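Local structure of 5-ketofructose reductase (Gluconobacter sp., 7COK) at residues T11-T16 with N66-H71; A91-A96 with G104-G109. The protein probably catalyses the reduction of 5-ketofructose and represents a novel class within the shikimate dehydrogenase family. All blocks are in the same frame, centred on the assembly; numbering follows the deposited sequence.

Overall arrangement
From the N terminus, strand 9-15 comes first, and interaction 1 is made when the chain, after helix 23-34, strand 38-44 and helix 50-59, returns along strand 64-67 to lie beside it in parallel. That long loop is closed before interaction 2 opens, so the two contacts follow in series and neither nest nor cross. Interaction 2 spans a much shorter loop, the hairpin of strands 94-98 and 101-105, whose two ends run on into 91-93 and 106-109. Strands 64-67 and 94-98 are antiparallel neighbours in one mixed sheet, with the contact centres about 11 Å apart. Asn-93 O sits at the junction, probably accepting hydrogen bonds from Cys-67 N and Asn-66 ND2.

Interaction 1. Residues T11-T16 with N66-H71; sequences TGSFST and NCSLPH
The imidazole of His-71 meets Phe-14 and Ser-15 at its edge, where CD2 comes within 3.5 Å of Phe-14 O, while Pro-70 CD lies over the centre of one face of the ring. NE2 is hydrogen-bonded to Val-45 O, which helps fix the rotation of the ring. The Phe-14 ring turns away from 66-71: with CG anti to the carbonyl carbon (chi1 -56°), it meets the ring of Phe-65, touches helix 50-59 and packs on Met-60 of the second subunit. Of the Phe-14 side chain, CB is the part near the histidine, 4.1 Å from His-71 CD2. Between the backbones runs a parallel beta ladder, part of the mixed sheet of the domain that binds substrate in shikimate dehydrogenases. Asn-66 straddles Ser-13, its N donating to Gly-12 O (2.8 Å) and its O accepting from Phe-14 N (2.9 Å). Ser-68 N then reaches Phe-14 O at 3.1 Å. Past the regular pairing, Thr-16 N binds a lone pair of Leu-69 O, the carbonyl oxygen of the cis peptide bond to Pro-70, 3.0 Å away. Thr-16 CG2 rests 3.7 Å from Pro-70 CD, the threonine side chain lying slantwise to the proline ring. Ser-15 and Ser-68 meet through their CB atoms, 3.6 Å apart. Thr-16 OG1 bonds Asp-44 OD1, and Asn-66 OD1, on the face bearing Ser-13, bonds Tyr-40 OH.

Interaction 2. Residues A91-A96 with G104-G109; sequences AVNCVA and GHNTDG
Asn-93 and Thr-107 are joined by two hydrogen bonds through a single amide, one accepted and one given. Thr-107 N points at a lone pair of Asn-93 OD1, 2.7 Å away and in the carbonyl plane, while Asn-93 ND2 gives a nearly straight bond (170°) to Thr-107 OG1 at 3.0 Å. Held at both ends, the amide is fixed in its rotation; chi1 of 70° sets its CG between the backbone N and carbonyl carbon, towards segment 104-109. A further side-chain bond runs from Asn-106 ND2 to Ala-91 O (2.9 Å), approaching from above the carbonyl plane. Asn-106 OD1 meanwhile accepts from Asp-108 N, forming an Asx turn. Among backbone bonds, His-105 N donates to Cys-94 O at 2.7 Å, and His-105 O receives both Asn-93 N and Cys-94 N, each at 3.1 Å. Nonpolar contact comes from Val-92, whose CG1 sits 3.8 Å from Gly-104 CA. Asp-108 OD2 forms a salt bridge with Lys-72. The Asp-108 carboxylate and Asn-93 amide lie alongside, running opposite ways, planes 32° apart. Asn-93 and Cys-94, both facing His-105, make a classic beta bulge, here at the open end of an antiparallel hairpin.

Interaction 1. Residues T11-T16 with N66-H71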
ATOM      1  N   THR A  11       0.697   4.346  -4.795  1.00  9.76           N
ATOM      2  CA  THR A  11       0.418   5.720  -4.431  1.00  9.32           C
ATOM      3  C   THR A  11      -0.341   5.642  -3.101  1.00  9.06           C
ATOM      4  O   THR A  11      -0.686   4.536  -2.648  1.00  9.32           O
ATOM      5  CB  THR A  11      -0.467   6.429  -5.498  1.00  9.25           C
ATOM      6  OG1 THR A  11      -1.741   5.766  -5.622  1.00  9.71           O
ATOM      7  CG2 THR A  11       0.210   6.481  -6.860  1.00 10.13           C
ATOM      8  N   GLY A  12      -0.598   6.783  -2.453  1.00  9.31           N
ATOM      9  CA  GLY A  12      -1.453   6.755  -1.277  1.00  9.73           C
ATOM     10  C   GLY A  12      -1.507   8.091  -0.590  1.00 10.19           C
ATOM     11  O   GLY A  12      -1.303   9.123  -1.235  1.00  9.73           O
ATOM     12  N   SER A  13      -1.742   8.051   0.722  1.00 10.84           N
ATOM     13  CA  SER A  13      -1.983   9.259   1.505  1.00 11.87           C
ATOM     14  C   SER A  13      -1.474   9.137   2.926  1.00 11.45           C
ATOM     15  O   SER A  13      -1.514   8.056   3.510  1.00 11.58           O
ATOM     16  CB  SER A  13      -3.490   9.544   1.523  1.00 13.57           C
ATOM     17  OG  SER A  13      -3.851  10.578   2.431  1.00 16.44           O
ATOM     18  N   PHE A  14      -0.975  10.260   3.457  1.00 10.62           N
ATOM     19  CA  PHE A  14      -0.588  10.359   4.861  1.00 10.88           C
ATOM     20  C   PHE A  14      -1.469  11.433   5.484  1.00 11.42           C
ATOM     21  O   PHE A  14      -1.544  12.568   5.000  1.00 12.18           O
ATOM     22  CB  PHE A  14       0.879  10.768   4.998  1.00 10.98           C
ATOM     23  CG  PHE A  14       1.845   9.878   4.281  1.00 10.33           C
ATOM     24  CD1 PHE A  14       1.644   8.474   4.185  1.00 10.83           C
ATOM     25  CD2 PHE A  14       3.024  10.421   3.734  1.00 11.25           C
ATOM     26  CE1 PHE A  14       2.574   7.666   3.532  1.00 10.52           C
ATOM     27  CE2 PHE A  14       3.950   9.601   3.076  1.00 11.24           C
ATOM     28  CZ  PHE A  14       3.736   8.237   2.974  1.00 11.06           C
ATOM     29  N   SER A  15      -2.169  11.066   6.555  1.00 11.36           N
ATOM     30  CA  SER A  15      -3.031  12.004   7.271  1.00 12.78           C
ATOM     31  C   SER A  15      -3.423  11.357   8.587  1.00 12.59           C
ATOM     32  O   SER A  15      -3.250  10.156   8.760  1.00 13.49           O
ATOM     33  CB  SER A  15      -4.287  12.334   6.452  1.00 13.63           C
ATOM     34  OG  SER A  15      -5.163  11.236   6.381  1.00 13.90           O
ATOM     35  N   THR A  16      -3.947  12.157   9.507  1.00 13.54           N
ATOM     36  CA  THR A  16      -4.618  11.608  10.680  1.00 14.36           C
ATOM     37  C   THR A  16      -5.691  12.574  11.173  1.00 14.28           C
ATOM     38  O   THR A  16      -5.405  13.774  11.305  1.00 15.01           O
ATOM     39  CB  THR A  16      -3.640  11.190  11.824  1.00 14.40           C
ATOM     40  OG1 THR A  16      -4.360  10.449  12.811  1.00 14.68           O
ATOM     41  CG2 THR A  16      -2.925  12.359  12.501  1.00 15.02           C
ATOM     42  N   ASN A  66      -0.479  11.770  -1.384  1.00 11.11           N
ATOM     43  CA  ASN A  66      -1.098  12.972  -0.812  1.00 11.84           C
ATOM     44  C   ASN A  66      -0.769  13.150   0.635  1.00 12.11           C
ATOM     45  O   ASN A  66      -0.483  12.178   1.347  1.00 12.67           O
ATOM     46  CB  ASN A  66      -2.620  12.875  -0.942  1.00 11.52           C
ATOM     47  CG  ASN A  66      -3.074  12.894  -2.381  1.00 13.29           C
ATOM     48  OD1 ASN A  66      -3.816  12.010  -2.808  1.00 14.56           O
ATOM     49  ND2 ASN A  66      -2.578  13.857  -3.155  1.00 14.19           N
ATOM     50  N   CYS A  67      -0.822  14.411   1.052  1.00 13.18           N
ATOM     51  CA  CYS A  67      -0.832  14.765   2.465  1.00 13.90           C
ATOM     52  C   CYS A  67      -2.095  15.541   2.745  1.00 14.32           C
ATOM     53  O   CYS A  67      -2.477  16.435   1.977  1.00 15.33           O
ATOM     54  CB  CYS A  67       0.340  15.662   2.786  1.00 15.37           C
ATOM     55  SG  CYS A  67       1.914  14.818   2.748  1.00 18.60           S
ATOM     56  N   SER A  68      -2.772  15.163   3.821  1.00 14.87           N
ATOM     57  CA  SER A  68      -3.930  15.914   4.310  1.00 15.92           C
ATOM     58  C   SER A  68      -3.607  16.351   5.732  1.00 15.41           C
ATOM     59  O   SER A  68      -2.471  16.151   6.191  1.00 13.79           O
ATOM     60  CB  SER A  68      -5.199  15.049   4.259  1.00 17.09           C
ATOM     61  OG  SER A  68      -5.459  14.569   2.956  1.00 23.73           O
ATOM     62  N   LEU A  69      -4.573  16.957   6.422  1.00 16.08           N
ATOM     63  CA  LEU A  69      -4.450  17.303   7.842  1.00 16.92           C
ATOM     64  C   LEU A  69      -3.853  16.138   8.638  1.00 15.63           C
ATOM     65  O   LEU A  69      -4.307  14.998   8.475  1.00 14.58           O
ATOM     66  CB  LEU A  69      -5.830  17.651   8.429  1.00 19.45           C
ATOM     67  CG  LEU A  69      -5.938  18.173   9.872  1.00 22.10           C
ATOM     68  CD1 LEU A  69      -5.635  19.662   9.915  1.00 23.70           C
ATOM     69  CD2 LEU A  69      -7.316  17.922  10.460  1.00 25.41           C
ATOM     70  N   PRO A  70      -2.846  16.390   9.478  1.00 14.71           N
ATOM     71  CA  PRO A  70      -2.296  17.716   9.795  1.00 14.88           C
ATOM     72  C   PRO A  70      -0.893  17.925   9.193  1.00 14.01           C
ATOM     73  O   PRO A  70      -0.058  18.600   9.791  1.00 14.16           O
ATOM     74  CB  PRO A  70      -2.204  17.638  11.328  1.00 15.55           C
ATOM     75  CG  PRO A  70      -1.802  16.200  11.564  1.00 15.30           C
ATOM     76  CD  PRO A  70      -2.384  15.375  10.434  1.00 16.13           C
ATOM     77  N   HIS A  71      -0.631  17.311   8.031  1.00 13.40           N
ATOM     78  CA  HIS A  71       0.717  17.278   7.426  1.00 12.82           C
ATOM     79  C   HIS A  71       1.073  18.287   6.321  1.00 11.96           C
ATOM     80  O   HIS A  71       2.231  18.364   5.933  1.00 13.17           O
ATOM     81  CB  HIS A  71       1.036  15.872   6.914  1.00 12.48           C
ATOM     82  CG  HIS A  71       0.781  14.812   7.928  1.00 12.76           C
ATOM     83  ND1 HIS A  71       1.223  14.919   9.228  1.00 13.48           N
ATOM     84  CD2 HIS A  71       0.166  13.606   7.831  1.00 12.67           C
ATOM     85  CE1 HIS A  71       0.873  13.831   9.892  1.00 14.43           C
ATOM     86  NE2 HIS A  71       0.207  13.034   9.078  1.00 13.75           N
TER

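Interaction 2. Residues A91-A96 with G104-G109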
ATOM      1  N   ALA A  91       2.078  25.396   1.583  1.00 13.13           N
ATOM      2  CA  ALA A  91       1.580  24.088   1.945  1.00 12.66           C
ATOM      3  C   ALA A  91       1.582  23.191   0.709  1.00 12.29           C
ATOM      4  O   ALA A  91       1.455  23.685  -0.413  1.00 11.74           O
ATOM      5  CB  ALA A  91       0.184  24.201   2.545  1.00 12.61           C
ATOM      6  N   VAL A  92       1.705  21.884   0.946  1.00 11.78           N
ATOM      7  CA  VAL A  92       1.743  20.855  -0.086  1.00 12.02           C
ATOM      8  C   VAL A  92       0.762  19.730   0.283  1.00 11.75           C
ATOM      9  O   VAL A  92       0.730  19.241   1.423  1.00 12.64           O
ATOM     10  CB  VAL A  92       3.183  20.285  -0.201  1.00 11.48           C
ATOM     11  CG1 VAL A  92       3.182  18.927  -0.900  1.00 12.61           C
ATOM     12  CG2 VAL A  92       4.080  21.234  -0.965  1.00 12.99           C
ATOM     13  N   ASN A  93      -0.030  19.308  -0.697  1.00 11.74           N
ATOM     14  CA  ASN A  93      -0.948  18.204  -0.509  1.00 12.75           C
ATOM     15  C   ASN A  93      -0.718  17.070  -1.507  1.00 12.05           C
ATOM     16  O   ASN A  93      -1.400  16.077  -1.406  1.00 12.31           O
ATOM     17  CB  ASN A  93      -2.402  18.671  -0.610  1.00 14.29           C
ATOM     18  CG  ASN A  93      -2.775  19.067  -2.027  1.00 14.94           C
ATOM     19  OD1 ASN A  93      -2.223  20.004  -2.574  1.00 17.06           O
ATOM     20  ND2 ASN A  93      -3.701  18.349  -2.623  1.00 17.84           N
ATOM     21  N   CYS A  94       0.198  17.231  -2.467  1.00 11.50           N
ATOM     22  CA  CYS A  94       0.432  16.232  -3.502  1.00 12.28           C
ATOM     23  C   CYS A  94       1.915  16.176  -3.791  1.00 11.19           C
ATOM     24  O   CYS A  94       2.514  17.167  -4.248  1.00 12.18           O
ATOM     25  CB  CYS A  94      -0.325  16.628  -4.754  1.00 12.05           C
ATOM     26  SG  CYS A  94      -0.098  15.489  -6.164  1.00 14.74           S
ATOM     27  N   VAL A  95       2.503  15.028  -3.504  1.00 10.34           N
ATOM     28  CA  VAL A  95       3.945  14.822  -3.680  1.00 11.34           C
ATOM     29  C   VAL A  95       4.169  13.803  -4.775  1.00 11.43           C
ATOM     30  O   VAL A  95       3.571  12.742  -4.758  1.00 12.84           O
ATOM     31  CB  VAL A  95       4.631  14.364  -2.357  1.00 11.24           C
ATOM     32  CG1 VAL A  95       6.136  14.079  -2.571  1.00 11.71           C
ATOM     33  CG2 VAL A  95       4.434  15.411  -1.266  1.00 11.64           C
ATOM     34  N   ALA A  96       5.039  14.127  -5.724  1.00 11.80           N
ATOM     35  CA  ALA A  96       5.493  13.174  -6.718  1.00 11.96           C
ATOM     36  C   ALA A  96       6.864  12.686  -6.322  1.00 12.30           C
ATOM     37  O   ALA A  96       7.663  13.469  -5.781  1.00 12.38           O
ATOM     38  CB  ALA A  96       5.575  13.824  -8.083  1.00 12.88           C
ATOM     39  N   GLY A 104       6.997  18.546  -4.312  1.00 13.15           N
ATOM     40  CA  GLY A 104       5.731  18.971  -3.690  1.00 12.88           C
ATOM     41  C   GLY A 104       4.893  19.929  -4.525  1.00 12.37           C
ATOM     42  O   GLY A 104       5.396  20.928  -5.047  1.00 12.93           O
ATOM     43  N   HIS A 105       3.608  19.614  -4.626  1.00 11.74           N
ATOM     44  CA  HIS A 105       2.627  20.436  -5.349  1.00 11.73           C
ATOM     45  C   HIS A 105       1.476  20.747  -4.428  1.00 12.28           C
ATOM     46  O   HIS A 105       1.210  20.031  -3.468  1.00 11.25           O
ATOM     47  CB  HIS A 105       2.046  19.656  -6.546  1.00 12.08           C
ATOM     48  CG  HIS A 105       3.064  19.217  -7.550  1.00 13.46           C
ATOM     49  ND1 HIS A 105       3.293  19.908  -8.720  1.00 14.46           N
ATOM     50  CD2 HIS A 105       3.901  18.151  -7.563  1.00 13.42           C
ATOM     51  CE1 HIS A 105       4.236  19.287  -9.411  1.00 14.34           C
ATOM     52  NE2 HIS A 105       4.622  18.219  -8.737  1.00 14.29           N
ATOM     53  N   ASN A 106       0.782  21.850  -4.727  1.00 12.65           N
ATOM     54  CA  ASN A 106      -0.461  22.137  -4.068  1.00 13.14           C
ATOM     55  C   ASN A 106      -1.561  22.153  -5.098  1.00 12.98           C
ATOM     56  O   ASN A 106      -1.472  22.868  -6.063  1.00 14.71           O
ATOM     57  CB  ASN A 106      -0.391  23.466  -3.320  1.00 13.45           C
ATOM     58  CG  ASN A 106      -1.599  23.686  -2.441  1.00 14.16           C
ATOM     59  OD1 ASN A 106      -2.742  23.750  -2.917  1.00 13.94           O
ATOM     60  ND2 ASN A 106      -1.372  23.761  -1.151  1.00 15.20           N
ATOM     61  N   THR A 107      -2.560  21.309  -4.902  1.00 13.57           N
ATOM     62  CA  THR A 107      -3.669  21.233  -5.869  1.00 14.47           C
ATOM     63  C   THR A 107      -5.018  21.615  -5.261  1.00 14.67           C
ATOM     64  O   THR A 107      -6.059  21.440  -5.900  1.00 14.23           O
ATOM     65  CB  THR A 107      -3.781  19.841  -6.497  1.00 15.72           C
ATOM     66  OG1 THR A 107      -4.186  18.930  -5.476  1.00 17.60           O
ATOM     67  CG2 THR A 107      -2.448  19.422  -7.177  1.00 17.29           C
ATOM     68  N   ASP A 108      -5.001  22.151  -4.041  1.00 14.62           N
ATOM     69  CA  ASP A 108      -6.233  22.517  -3.332  1.00 15.38           C
ATOM     70  C   ASP A 108      -7.012  23.647  -3.999  1.00 14.82           C
ATOM     71  O   ASP A 108      -8.207  23.811  -3.746  1.00 16.88           O
ATOM     72  CB  ASP A 108      -5.952  22.892  -1.874  1.00 16.87           C
ATOM     73  CG  ASP A 108      -5.672  21.685  -1.001  1.00 18.80           C
ATOM     74  OD1 ASP A 108      -6.019  20.557  -1.399  1.00 20.69           O
ATOM     75  OD2 ASP A 108      -5.131  21.860   0.109  1.00 20.34           O
ATOM     76  N   GLY A 109      -6.348  24.421  -4.851  1.00 15.22           N
ATOM     77  CA  GLY A 109      -7.043  25.416  -5.647  1.00 14.47           C
ATOM     78  C   GLY A 109      -7.174  24.997  -7.099  1.00 13.99           C
ATOM     79  O   GLY A 109      -7.900  25.646  -7.848  1.00 14.24           O
TER